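Local coordinates for 5-carboxymethyl-2-hydroxymuconate semialdehyde dehydrogenase (Thermus thermophilus, PDB 2D4E), which probably catalyses the NAD-dependent oxidation of 5-carboxymethyl-2-hydroxymuconate semialdehyde to the corresponding acid, at residues Gly167-Trp172 with Leu245-Glu250; Thr192-Pro197 with Asn223-Phe228; Leu279-Ala284 with Ala439-Arg444; Arg310-Glu315 with Leu427-Asp432. All coordinates share one frame; numbering follows the deposited sequence.

Contact 1: Gly167-Trp172 with Leu245-Glu250; sequences GIITPW and LTLTGE. With NA (sodium ion), chain J; NAD (nicotinamide-adenine-dinucleotide), chain K.
In the Rossmann-type NAD-binding sheet, strand 166-169 runs beside strand 244-248, the axes of their short segments 5° from parallel and 4.8 Å apart at closest approach. The backbone ladder starts with Thr246 N to Gly167 O, passes through Ile169 N to Thr246 O, and ends with Thr248 N to Ile169 O at 3.1 Å. On one face, the Thr246 hydroxyl lies alongside Ile168, with OG1 3.4 Å from Ile168 CG2. One water bonds to Ile169 O, Thr246 OG1 and Thr248 OG1, linking the strands. On the other face, Ile169 CG2 meets Leu247 CD1 at 4.0 Å and packs on the adenosine ribose of NAD. Just past strand 166-169, Pro171 CD sits 3.0 Å from Thr248 O. The first torsion of Thr248 (-59°) sets CG2 opposite its backbone N, placing it 3.3 Å from NAD C4N, while OG1 bonds to Glu271 and Arg182. Thr170 O accepts from NAD O3B, and Glu250 N donates to NAD O2A at 3.1 Å. A sodium ion is bound by NAD oxygens and, at 2.3 Å, by Glu250 OE1. Backbone atoms thus grip ribose and diphosphate, while sodium and Arg355, bonded to OE1, probably offset the surrounding negative charge.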
# COMPACT_ATOMS: atom_id res chain seq x y z
N GLY C 167 -21.79 18.25 0.21
CA GLY C 167 -22.45 19.21 1.07
C GLY C 167 -21.66 19.19 2.36
O GLY C 167 -21.61 18.16 3.04
N ILE C 168 -21.04 20.32 2.69
CA ILE C 168 -20.20 20.43 3.88
C ILE C 168 -20.89 21.27 4.95
O ILE C 168 -21.09 22.48 4.79
CB ILE C 168 -18.82 21.05 3.48
CG1 ILE C 168 -18.17 20.16 2.42
CG2 ILE C 168 -17.91 21.20 4.69
CD1 ILE C 168 -16.86 20.68 1.85
N ILE C 169 -21.27 20.61 6.05
CA ILE C 169 -21.97 21.26 7.16
C ILE C 169 -21.04 21.30 8.39
O ILE C 169 -20.68 20.26 8.94
CB ILE C 169 -23.28 20.50 7.47
CG1 ILE C 169 -24.10 20.37 6.18
CG2 ILE C 169 -24.08 21.23 8.50
CD1 ILE C 169 -25.37 19.56 6.32
N THR C 170 -20.68 22.51 8.81
CA THR C 170 -19.72 22.70 9.90
C THR C 170 -20.22 23.36 11.19
O THR C 170 -21.26 24.02 11.19
CB THR C 170 -18.53 23.49 9.37
OG1 THR C 170 -19.01 24.65 8.67
CG2 THR C 170 -17.73 22.63 8.40
N PRO C 171 -19.46 23.21 12.29
CA PRO C 171 -19.78 23.76 13.61
C PRO C 171 -19.31 25.19 13.84
O PRO C 171 -18.50 25.72 13.07
CB PRO C 171 -19.10 22.77 14.56
CG PRO C 171 -17.85 22.45 13.81
CD PRO C 171 -18.31 22.28 12.38
N TRP C 172 -19.79 25.80 14.92
CA TRP C 172 -19.46 27.19 15.23
C TRP C 172 -18.15 27.51 15.94
O TRP C 172 -17.74 28.67 15.96
CB TRP C 172 -20.60 27.82 16.05
CG TRP C 172 -20.98 27.05 17.29
CD1 TRP C 172 -22.10 26.30 17.48
CD2 TRP C 172 -20.22 26.95 18.51
NE1 TRP C 172 -22.09 25.73 18.72
CE2 TRP C 172 -20.95 26.11 19.38
CE3 TRP C 172 -19.00 27.48 18.95
CZ2 TRP C 172 -20.50 25.78 20.67
CZ3 TRP C 172 -18.55 27.15 20.23
CH2 TRP C 172 -19.30 26.31 21.08
N LEU C 245 -22.08 14.04 1.85
CA LEU C 245 -22.28 14.98 2.95
C LEU C 245 -21.25 14.80 4.05
O LEU C 245 -21.04 13.70 4.52
CB LEU C 245 -23.66 14.76 3.58
CG LEU C 245 -24.95 14.98 2.80
CD1 LEU C 245 -26.11 14.49 3.64
CD2 LEU C 245 -25.12 16.46 2.46
N THR C 246 -20.59 15.89 4.45
CA THR C 246 -19.66 15.79 5.56
C THR C 246 -20.36 16.54 6.69
O THR C 246 -21.01 17.56 6.47
CB THR C 246 -18.30 16.48 5.29
OG1 THR C 246 -18.49 17.90 5.17
CG2 THR C 246 -17.66 15.95 4.01
N LEU C 247 -20.25 16.02 7.90
CA LEU C 247 -20.86 16.68 9.04
C LEU C 247 -19.91 16.70 10.21
O LEU C 247 -19.33 15.68 10.59
CB LEU C 247 -22.16 15.98 9.45
CG LEU C 247 -22.75 16.47 10.78
CD1 LEU C 247 -23.13 17.95 10.67
CD2 LEU C 247 -23.96 15.63 11.14
N THR C 248 -19.74 17.88 10.77
CA THR C 248 -18.90 18.06 11.93
C THR C 248 -19.81 18.77 12.93
O THR C 248 -20.14 19.95 12.77
CB THR C 248 -17.67 18.92 11.59
OG1 THR C 248 -16.92 18.28 10.55
CG2 THR C 248 -16.78 19.07 12.81
N GLY C 249 -20.26 18.03 13.94
CA GLY C 249 -21.16 18.59 14.92
C GLY C 249 -21.54 17.58 15.99
O GLY C 249 -20.82 16.61 16.22
N GLU C 250 -22.68 17.81 16.64
CA GLU C 250 -23.14 16.93 17.71
C GLU C 250 -23.62 15.59 17.21
O GLU C 250 -24.11 15.46 16.08
CB GLU C 250 -24.26 17.61 18.51
CG GLU C 250 -23.89 18.99 19.03
CD GLU C 250 -24.92 19.54 19.99
OE1 GLU C 250 -25.05 20.78 20.07
OE2 GLU C 250 -25.58 18.74 20.69
NA NA J . -25.09 22.59 18.71
PA NAD K . -24.49 21.33 15.61
O1A NAD K . -25.83 21.76 16.00
O2A NAD K . -24.44 19.91 15.24
O5B NAD K . -23.88 22.16 14.35
C5B NAD K . -23.14 21.57 13.23
C4B NAD K . -23.83 21.98 11.95
O4B NAD K . -25.06 21.23 11.95
C3B NAD K . -24.27 23.47 11.89
O3B NAD K . -23.75 24.10 10.70
C2B NAD K . -25.80 23.37 11.94
O2B NAD K . -26.47 24.44 11.24
C1B NAD K . -26.04 22.00 11.34
N9A NAD K . -27.33 21.45 11.71
C8A NAD K . -27.99 21.49 12.92
N7A NAD K . -29.19 20.87 12.90
C5A NAD K . -29.28 20.41 11.59
C6A NAD K . -30.31 19.66 10.90
N6A NAD K . -31.45 19.27 11.48
N1A NAD K . -30.07 19.36 9.57
C2A NAD K . -28.89 19.78 8.96
N3A NAD K . -27.89 20.46 9.51
C4A NAD K . -28.14 20.75 10.83
O3 NAD K . -23.56 21.66 16.77
PN NAD K . -22.30 22.57 17.09
O1N NAD K . -22.67 23.36 18.28
O2N NAD K . -21.95 23.34 15.88
O5D NAD K . -21.41 21.36 17.48
C5D NAD K . -20.27 21.36 18.30
C4D NAD K . -20.06 19.88 18.24
O4D NAD K . -19.24 19.49 17.11
C3D NAD K . -19.51 19.21 19.50
O3D NAD K . -20.29 18.06 19.90
C2D NAD K . -18.09 18.88 19.06
O2D NAD K . -17.56 17.78 19.82
C1D NAD K . -18.28 18.60 17.59
N1N NAD K . -17.04 18.72 16.80
C2N NAD K . -16.53 17.48 16.41
C3N NAD K . -15.35 17.51 15.68
C7N NAD K . -14.68 16.23 15.22
O7N NAD K . -13.65 16.32 14.58
N7N NAD K . -15.21 15.03 15.52
C4N NAD K . -14.68 18.77 15.35
C5N NAD K . -15.32 19.96 15.81
C6N NAD K . -16.49 20.01 16.54
O HOH W 1 -18.47 18.86 7.87

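Contact 2: Thr192-Pro197 with Asn223-Phe228; sequences TVVLKP and NLVQGF. With NAD (nicotinamide-adenine-dinucleotide), chain K.
Asn223 grips Val193 O twice, by its backbone N and by its side-chain ND2 at 3.0 Å, from opposite faces of that carbonyl. Its CG stands anti to the carbonyl carbon (chi1 -54°), which sets the amide beside its own backbone N, so both donors reach one carbonyl; Val193 O lies close to the amide plane, and ND2 also bonds to Gly220 O. Parallel pairing continues with Leu195 N to Asn223 O at 2.8 Å and Val225 N to Leu195 O, the latter nearly straight (171°). Packing is tightest where Pro197 crosses Leu224 at about a right angle: Pro197 CD and Leu224 CD1 are 3.5 Å apart, close for two carbons.

Beyond Val225 comes a less closely packed end, where a water and polar bonds replace the strand pairing. The water lies within hydrogen-bonding distance of Gln226 OE1 and Pro197 O and accepts from Gly227 N at 2.8 Å, while Gln226 NE2 is held by Pro202 O. Lys196, bent at chi2 and chi3, curls past Val225 O, so that NZ bonds to Gly227 O at 2.7 Å, to Pro197 O and, at the adenosine ribose, to NAD O2B at 2.8 Å.

The strands belong to the beta-alpha-beta unit in which helix 203-214 connects them, Ala205 packing on Leu195 and Leu224; on the other face, helices 63-80 and 229-238 meet Val194 and Val225.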
# COMPACT_ATOMS: atom_id res chain seq x y z
N THR C 192 -17.22 19.13 -6.44
CA THR C 192 -17.68 20.51 -6.29
C THR C 192 -18.22 20.61 -4.86
O THR C 192 -18.47 19.59 -4.22
CB THR C 192 -18.77 20.89 -7.31
OG1 THR C 192 -19.84 19.94 -7.25
CG2 THR C 192 -18.18 20.91 -8.72
N VAL C 193 -18.43 21.83 -4.39
CA VAL C 193 -18.85 22.03 -3.01
C VAL C 193 -19.97 23.03 -2.70
O VAL C 193 -20.14 24.04 -3.39
CB VAL C 193 -17.62 22.45 -2.18
CG1 VAL C 193 -18.01 22.78 -0.75
CG2 VAL C 193 -16.57 21.35 -2.23
N VAL C 194 -20.73 22.72 -1.66
CA VAL C 194 -21.78 23.60 -1.16
C VAL C 194 -21.57 23.60 0.36
O VAL C 194 -21.86 22.61 1.04
CB VAL C 194 -23.21 23.10 -1.46
CG1 VAL C 194 -24.21 24.02 -0.78
CG2 VAL C 194 -23.46 23.08 -2.97
N LEU C 195 -21.06 24.71 0.89
CA LEU C 195 -20.81 24.84 2.32
C LEU C 195 -21.98 25.48 3.07
O LEU C 195 -22.55 26.47 2.61
CB LEU C 195 -19.55 25.67 2.54
CG LEU C 195 -19.19 26.10 3.96
CD1 LEU C 195 -18.80 24.89 4.79
CD2 LEU C 195 -18.05 27.10 3.92
N LYS C 196 -22.33 24.90 4.22
CA LYS C 196 -23.41 25.43 5.07
C LYS C 196 -22.79 25.52 6.46
O LYS C 196 -22.80 24.56 7.23
CB LYS C 196 -24.61 24.48 5.09
CG LYS C 196 -25.97 25.17 5.28
CD LYS C 196 -26.02 26.06 6.52
CE LYS C 196 -26.01 25.25 7.81
NZ LYS C 196 -25.91 26.10 9.04
N PRO C 197 -22.22 26.69 6.80
CA PRO C 197 -21.57 26.92 8.10
C PRO C 197 -22.50 27.19 9.28
O PRO C 197 -23.64 27.63 9.11
CB PRO C 197 -20.67 28.10 7.81
CG PRO C 197 -21.54 28.92 6.89
CD PRO C 197 -22.10 27.88 5.94
N ASN C 223 -19.76 26.76 -3.56
CA ASN C 223 -20.95 27.53 -3.22
C ASN C 223 -21.14 27.61 -1.72
O ASN C 223 -20.77 26.70 -0.99
CB ASN C 223 -22.18 26.88 -3.84
CG ASN C 223 -22.02 26.66 -5.32
OD1 ASN C 223 -22.40 27.51 -6.13
ND2 ASN C 223 -21.43 25.54 -5.69
N LEU C 224 -21.74 28.71 -1.28
CA LEU C 224 -21.98 28.95 0.13
C LEU C 224 -23.41 29.38 0.39
O LEU C 224 -23.94 30.25 -0.30
CB LEU C 224 -21.02 30.02 0.64
CG LEU C 224 -21.43 30.72 1.93
CD1 LEU C 224 -21.39 29.73 3.09
CD2 LEU C 224 -20.50 31.89 2.19
N VAL C 225 -24.03 28.77 1.39
CA VAL C 225 -25.38 29.12 1.78
C VAL C 225 -25.42 29.30 3.29
O VAL C 225 -25.21 28.35 4.04
CB VAL C 225 -26.41 28.04 1.38
CG1 VAL C 225 -27.81 28.49 1.78
CG2 VAL C 225 -26.36 27.79 -0.12
N GLN C 226 -25.66 30.53 3.74
CA GLN C 226 -25.73 30.83 5.16
C GLN C 226 -27.13 30.50 5.65
O GLN C 226 -28.09 30.58 4.88
CB GLN C 226 -25.44 32.32 5.40
CG GLN C 226 -24.07 32.77 4.96
CD GLN C 226 -22.99 32.44 5.98
OE1 GLN C 226 -23.22 31.66 6.91
NE2 GLN C 226 -21.81 33.01 5.80
N GLY C 227 -27.25 30.13 6.92
CA GLY C 227 -28.57 29.82 7.43
C GLY C 227 -28.61 28.84 8.58
O GLY C 227 -27.59 28.24 8.94
N PHE C 228 -29.80 28.66 9.14
CA PHE C 228 -30.01 27.77 10.27
C PHE C 228 -29.94 26.30 9.88
O PHE C 228 -30.22 25.93 8.74
CB PHE C 228 -31.37 28.07 10.91
CG PHE C 228 -31.50 29.48 11.42
CD1 PHE C 228 -32.72 30.15 11.35
CD2 PHE C 228 -30.41 30.15 11.97
CE1 PHE C 228 -32.85 31.46 11.83
CE2 PHE C 228 -30.53 31.45 12.45
CZ PHE C 228 -31.75 32.11 12.38
PA NAD K . -24.49 21.33 15.61
O1A NAD K . -25.83 21.76 16.00
O2A NAD K . -24.44 19.91 15.24
O5B NAD K . -23.88 22.16 14.35
C5B NAD K . -23.14 21.57 13.23
C4B NAD K . -23.83 21.98 11.95
O4B NAD K . -25.06 21.23 11.95
C3B NAD K . -24.27 23.47 11.89
O3B NAD K . -23.75 24.10 10.70
C2B NAD K . -25.80 23.37 11.94
O2B NAD K . -26.47 24.44 11.24
C1B NAD K . -26.04 22.00 11.34
N9A NAD K . -27.33 21.45 11.71
C8A NAD K . -27.99 21.49 12.92
N7A NAD K . -29.19 20.87 12.90
C5A NAD K . -29.28 20.41 11.59
C6A NAD K . -30.31 19.66 10.90
N6A NAD K . -31.45 19.27 11.48
N1A NAD K . -30.07 19.36 9.57
C2A NAD K . -28.89 19.78 8.96
N3A NAD K . -27.89 20.46 9.51
C4A NAD K . -28.14 20.75 10.83
O3 NAD K . -23.56 21.66 16.77
PN NAD K . -22.30 22.57 17.09
O1N NAD K . -22.67 23.36 18.28
O2N NAD K . -21.95 23.34 15.88
O5D NAD K . -21.41 21.36 17.48
C5D NAD K . -20.27 21.36 18.30
C4D NAD K . -20.06 19.88 18.24
O4D NAD K . -19.24 19.49 17.11
C3D NAD K . -19.51 19.21 19.50
O3D NAD K . -20.29 18.06 19.90
C2D NAD K . -18.09 18.88 19.06
O2D NAD K . -17.56 17.78 19.82
C1D NAD K . -18.28 18.60 17.59
N1N NAD K . -17.04 18.72 16.80
C2N NAD K . -16.53 17.48 16.41
C3N NAD K . -15.35 17.51 15.68
C7N NAD K . -14.68 16.23 15.22
O7N NAD K . -13.65 16.32 14.58
N7N NAD K . -15.21 15.03 15.52
C4N NAD K . -14.68 18.77 15.35
C5N NAD K . -15.32 19.96 15.81
C6N NAD K . -16.49 20.01 16.54
O HOH W 2 -25.00 30.24 8.59

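Contact 3: Leu279-Ala284 with Ala439-Arg444; sequences LVFADA and AYVFTR
Leu279 opens the parallel pairing of strands 277-280 and 438-442: its N donates to Tyr440 O at 2.7 Å, and its O accepts from Phe442 N. That same carbonyl lies near the plane of the Phe442 ring, at its edge. Val280 is paired with Phe442, and its CG2 meets ring atom CD1 at 4.1 Å. Phe281 N then bonds to Phe442 O at 2.9 Å with an angle of 167°, which extends the ladder past the strand end. The Phe281 side chain runs alongside Thr443, CD2 lying 3.8 Å from Thr443 CB, while Phe442 O sits at the ring edge.

A type I turn from Phe281 to Ala284 folds the chain back over the other segment. In it Asp283 CG lies between backbone N and carbonyl carbon (chi1 80°), bringing the carboxylate to Thr443. OD1 takes the Thr443 OG1 hydrogen through its syn lone pair at 2.6 Å, and Arg444 N adds a weak bond to the same oxygen. Asp283 O accepts from Arg444 NH1 at 3.1 Å, the donor standing above the carbonyl plane. Last comes Ala284, whose CB packs 4.0 Å from Phe442 CB.

Because Thr443 donates its proton to Asp283, its oxygen can accept from Arg448. This chain of hydrogen bonds, Arg448 to Thr443 to Asp283, would probably favour an ionised carboxylate and tie the turn to the strand end.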
# COMPACT_ATOMS: atom_id res chain seq x y z
N LEU C 279 -5.76 9.51 30.95
CA LEU C 279 -5.42 8.60 32.05
C LEU C 279 -4.01 8.90 32.53
O LEU C 279 -3.05 8.80 31.76
CB LEU C 279 -5.49 7.13 31.62
CG LEU C 279 -6.41 6.58 30.54
CD1 LEU C 279 -6.46 5.06 30.70
CD2 LEU C 279 -7.79 7.17 30.62
N VAL C 280 -3.88 9.26 33.80
CA VAL C 280 -2.58 9.57 34.36
C VAL C 280 -2.18 8.53 35.39
O VAL C 280 -2.86 8.36 36.41
CB VAL C 280 -2.57 10.96 35.02
CG1 VAL C 280 -1.17 11.27 35.55
CG2 VAL C 280 -3.00 12.02 34.00
N PHE C 281 -1.09 7.83 35.11
CA PHE C 281 -0.58 6.80 36.01
C PHE C 281 0.51 7.38 36.91
O PHE C 281 1.22 8.31 36.54
CB PHE C 281 -0.04 5.62 35.22
CG PHE C 281 -1.12 4.78 34.59
CD1 PHE C 281 -1.65 3.69 35.28
CD2 PHE C 281 -1.62 5.10 33.33
CE1 PHE C 281 -2.67 2.92 34.71
CE2 PHE C 281 -2.65 4.34 32.76
CZ PHE C 281 -3.17 3.24 33.45
N ALA C 282 0.63 6.80 38.10
CA ALA C 282 1.61 7.25 39.08
C ALA C 282 3.06 7.25 38.59
O ALA C 282 3.89 7.97 39.12
CB ALA C 282 1.49 6.41 40.34
N ASP C 283 3.36 6.45 37.57
CA ASP C 283 4.73 6.35 37.07
C ASP C 283 5.09 7.28 35.91
O ASP C 283 6.20 7.21 35.39
CB ASP C 283 5.01 4.90 36.63
CG ASP C 283 4.44 4.60 35.24
OD1 ASP C 283 3.44 5.25 34.86
OD2 ASP C 283 4.99 3.73 34.54
N ALA C 284 4.16 8.13 35.51
CA ALA C 284 4.41 9.03 34.39
C ALA C 284 5.14 10.29 34.79
O ALA C 284 5.34 10.57 35.97
CB ALA C 284 3.09 9.38 33.72
N ALA C 439 -8.18 9.80 23.14
CA ALA C 439 -7.81 9.30 24.46
C ALA C 439 -6.36 9.70 24.67
O ALA C 439 -5.59 9.76 23.71
CB ALA C 439 -7.97 7.78 24.52
N TYR C 440 -5.99 9.99 25.91
CA TYR C 440 -4.63 10.40 26.25
C TYR C 440 -4.10 9.54 27.40
O TYR C 440 -4.74 9.42 28.45
CB TYR C 440 -4.61 11.88 26.64
CG TYR C 440 -5.25 12.78 25.60
CD1 TYR C 440 -6.64 12.90 25.52
CD2 TYR C 440 -4.47 13.47 24.67
CE1 TYR C 440 -7.24 13.68 24.54
CE2 TYR C 440 -5.06 14.26 23.68
CZ TYR C 440 -6.44 14.36 23.62
OH TYR C 440 -7.03 15.13 22.64
N VAL C 441 -2.93 8.95 27.20
CA VAL C 441 -2.35 8.09 28.21
C VAL C 441 -1.00 8.59 28.69
O VAL C 441 -0.09 8.81 27.89
CB VAL C 441 -2.19 6.66 27.69
CG1 VAL C 441 -1.74 5.74 28.81
CG2 VAL C 441 -3.50 6.19 27.07
N PHE C 442 -0.88 8.76 30.00
CA PHE C 442 0.36 9.22 30.59
C PHE C 442 0.93 8.16 31.53
O PHE C 442 0.41 7.93 32.62
CB PHE C 442 0.13 10.55 31.32
CG PHE C 442 -0.37 11.65 30.43
CD1 PHE C 442 -1.73 11.78 30.16
CD2 PHE C 442 0.52 12.52 29.81
CE1 PHE C 442 -2.19 12.78 29.29
CE2 PHE C 442 0.07 13.51 28.93
CZ PHE C 442 -1.29 13.64 28.67
N THR C 443 1.98 7.51 31.07
CA THR C 443 2.66 6.46 31.82
C THR C 443 4.01 6.27 31.13
O THR C 443 4.12 6.49 29.92
CB THR C 443 1.88 5.13 31.77
OG1 THR C 443 2.48 4.18 32.65
CG2 THR C 443 1.89 4.55 30.34
N ARG C 444 5.03 5.89 31.89
CA ARG C 444 6.35 5.68 31.31
C ARG C 444 6.56 4.22 30.91
O ARG C 444 7.48 3.91 30.15
CB ARG C 444 7.46 6.09 32.28
CG ARG C 444 7.68 7.59 32.45
CD ARG C 444 9.02 7.81 33.16
NE ARG C 444 9.40 9.21 33.36
CZ ARG C 444 9.06 9.94 34.42
NH1 ARG C 444 8.32 9.42 35.39
NH2 ARG C 444 9.48 11.20 34.52

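Contact 4: Arg310-Glu315 with Leu427-Asp432; sequences RLLVEE and LRKAND
Two hydrogen bonds join Arg310 to the last turn of helix 423-431. NH1 donates to Lys429 O and NH2 to Ala430 O, each at 2.9 Å, both oxygens lying at the edge of the guanidinium, close to its plane. The NH2 bond is the straighter at 170° and uses a lone pair in the carbonyl plane of Ala430; at Lys429 the donor is tilted from the carbonyl plane and the bond is more bent. A bend at chi3 (-59°) turns the guanidinium towards these carbonyls. Asn401 OD1 and Lys275 O accept further bonds from NH1 and NH2, and the positive charge is probably favourable beside these helix-end carbonyls.

Apolar contacts come from Leu312, two residues along the same strand. Its two methyls divide the work: CD1 packs 4.0 Å from Ala430 CB, and CD2 meets Lys429 CB at 4.0 Å. The lysine chain extends away, NZ bonding to Pro419 O.

The short axes of strand 310-314 and of residues 427-431 of helix 423-431 run nearly antiparallel (176°), 9.9 Å apart at closest approach. A helix packed in this sense on a largely parallel sheet is the layering of alpha/beta folds, here on the seven-stranded sheet.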
# COMPACT_ATOMS: atom_id res chain seq x y z
N ARG C 310 -12.60 14.25 30.72
CA ARG C 310 -12.59 13.30 31.81
C ARG C 310 -11.13 13.03 32.15
O ARG C 310 -10.34 12.68 31.28
CB ARG C 310 -13.28 11.98 31.43
CG ARG C 310 -14.80 12.02 31.48
CD ARG C 310 -15.34 10.62 31.20
NE ARG C 310 -14.92 10.11 29.90
CZ ARG C 310 -14.69 8.83 29.62
NH1 ARG C 310 -14.84 7.91 30.57
NH2 ARG C 310 -14.32 8.47 28.40
N LEU C 311 -10.79 13.22 33.42
CA LEU C 311 -9.43 13.00 33.89
C LEU C 311 -9.40 11.81 34.84
O LEU C 311 -9.91 11.89 35.96
CB LEU C 311 -8.92 14.25 34.62
CG LEU C 311 -7.57 14.10 35.33
CD1 LEU C 311 -6.50 13.70 34.31
CD2 LEU C 311 -7.20 15.41 36.02
N LEU C 312 -8.83 10.70 34.39
CA LEU C 312 -8.73 9.49 35.21
C LEU C 312 -7.35 9.45 35.82
O LEU C 312 -6.35 9.37 35.11
CB LEU C 312 -8.98 8.25 34.34
CG LEU C 312 -10.45 8.04 33.96
CD1 LEU C 312 -10.57 7.15 32.72
CD2 LEU C 312 -11.17 7.43 35.14
N VAL C 313 -7.29 9.50 37.15
CA VAL C 313 -6.02 9.50 37.85
C VAL C 313 -5.91 8.33 38.83
O VAL C 313 -6.83 8.07 39.60
CB VAL C 313 -5.83 10.82 38.63
CG1 VAL C 313 -4.45 10.87 39.26
CG2 VAL C 313 -6.04 12.01 37.68
N GLU C 314 -4.78 7.64 38.78
CA GLU C 314 -4.55 6.50 39.66
C GLU C 314 -4.70 6.99 41.10
O GLU C 314 -4.18 8.05 41.47
CB GLU C 314 -3.15 5.93 39.43
CG GLU C 314 -2.93 4.55 40.04
CD GLU C 314 -1.62 3.92 39.58
OE1 GLU C 314 -0.90 4.53 38.76
OE2 GLU C 314 -1.32 2.79 40.04
N GLU C 315 -5.43 6.23 41.91
CA GLU C 315 -5.72 6.58 43.30
C GLU C 315 -4.57 7.08 44.16
O GLU C 315 -4.72 8.11 44.82
CB GLU C 315 -6.39 5.39 44.00
CG GLU C 315 -7.77 5.06 43.46
CD GLU C 315 -8.44 3.92 44.20
OE1 GLU C 315 -9.58 3.56 43.82
OE2 GLU C 315 -7.84 3.38 45.16
N LEU C 427 -8.93 1.42 32.20
CA LEU C 427 -9.39 1.09 30.85
C LEU C 427 -10.91 0.94 30.78
O LEU C 427 -11.55 1.45 29.85
CB LEU C 427 -8.74 -0.21 30.37
CG LEU C 427 -9.18 -0.73 28.99
CD1 LEU C 427 -8.83 0.29 27.92
CD2 LEU C 427 -8.49 -2.07 28.71
N ARG C 428 -11.48 0.23 31.75
CA ARG C 428 -12.92 0.01 31.80
C ARG C 428 -13.67 1.34 31.83
O ARG C 428 -14.61 1.55 31.06
CB ARG C 428 -13.29 -0.81 33.04
CG ARG C 428 -14.78 -0.95 33.29
CD ARG C 428 -15.08 -1.87 34.48
NE ARG C 428 -14.58 -1.33 35.75
CZ ARG C 428 -15.10 -0.29 36.39
NH1 ARG C 428 -16.16 0.34 35.89
NH2 ARG C 428 -14.58 0.12 37.54
N LYS C 429 -13.27 2.23 32.73
CA LYS C 429 -13.91 3.54 32.86
C LYS C 429 -13.66 4.40 31.63
O LYS C 429 -14.54 5.14 31.19
CB LYS C 429 -13.41 4.26 34.11
CG LYS C 429 -13.86 3.63 35.42
CD LYS C 429 -13.34 4.39 36.64
CE LYS C 429 -13.90 3.77 37.92
NZ LYS C 429 -13.38 4.39 39.17
N ALA C 430 -12.45 4.32 31.07
CA ALA C 430 -12.13 5.11 29.89
C ALA C 430 -13.08 4.76 28.74
O ALA C 430 -13.62 5.65 28.08
CB ALA C 430 -10.68 4.86 29.46
N ASN C 431 -13.30 3.46 28.52
CA ASN C 431 -14.18 3.01 27.45
C ASN C 431 -15.67 3.05 27.76
O ASN C 431 -16.49 2.86 26.87
CB ASN C 431 -13.83 1.58 27.03
CG ASN C 431 -12.52 1.49 26.28
OD1 ASN C 431 -12.03 2.50 25.76
ND2 ASN C 431 -11.96 0.29 26.20
N ASP C 432 -16.01 3.31 29.01
CA ASP C 432 -17.42 3.33 29.40
C ASP C 432 -18.20 4.62 29.15
O ASP C 432 -18.65 5.27 30.09
CB ASP C 432 -17.55 2.90 30.87
CG ASP C 432 -18.98 2.54 31.25
OD1 ASP C 432 -19.78 2.21 30.34
OD2 ASP C 432 -19.31 2.57 32.45

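All four contacts are largely buried, yet they serve two different sheets. Contacts 1 and 2 adjoin in the five-stranded parallel sheet, where strands 166-169 and 193-196 are neighbours. Contact 1, nearest the chain centre (about 8 Å, centre to centre), holds ribose, diphosphate and sodium; contact 2 holds the ribose. Contacts 3 and 4, about 25 Å out, share the seven-stranded sheet through neighbouring strands 277-280 and 310-314. Contacts 1, 2 and 3 are strand pairings built on backbone hydrogen bonds; contact 4 joins a strand to a helix through side chains of the strand, Arg310 bonding to helix backbone carbonyls. Contact 3 ends at exposed Arg444, which meets a second subunit.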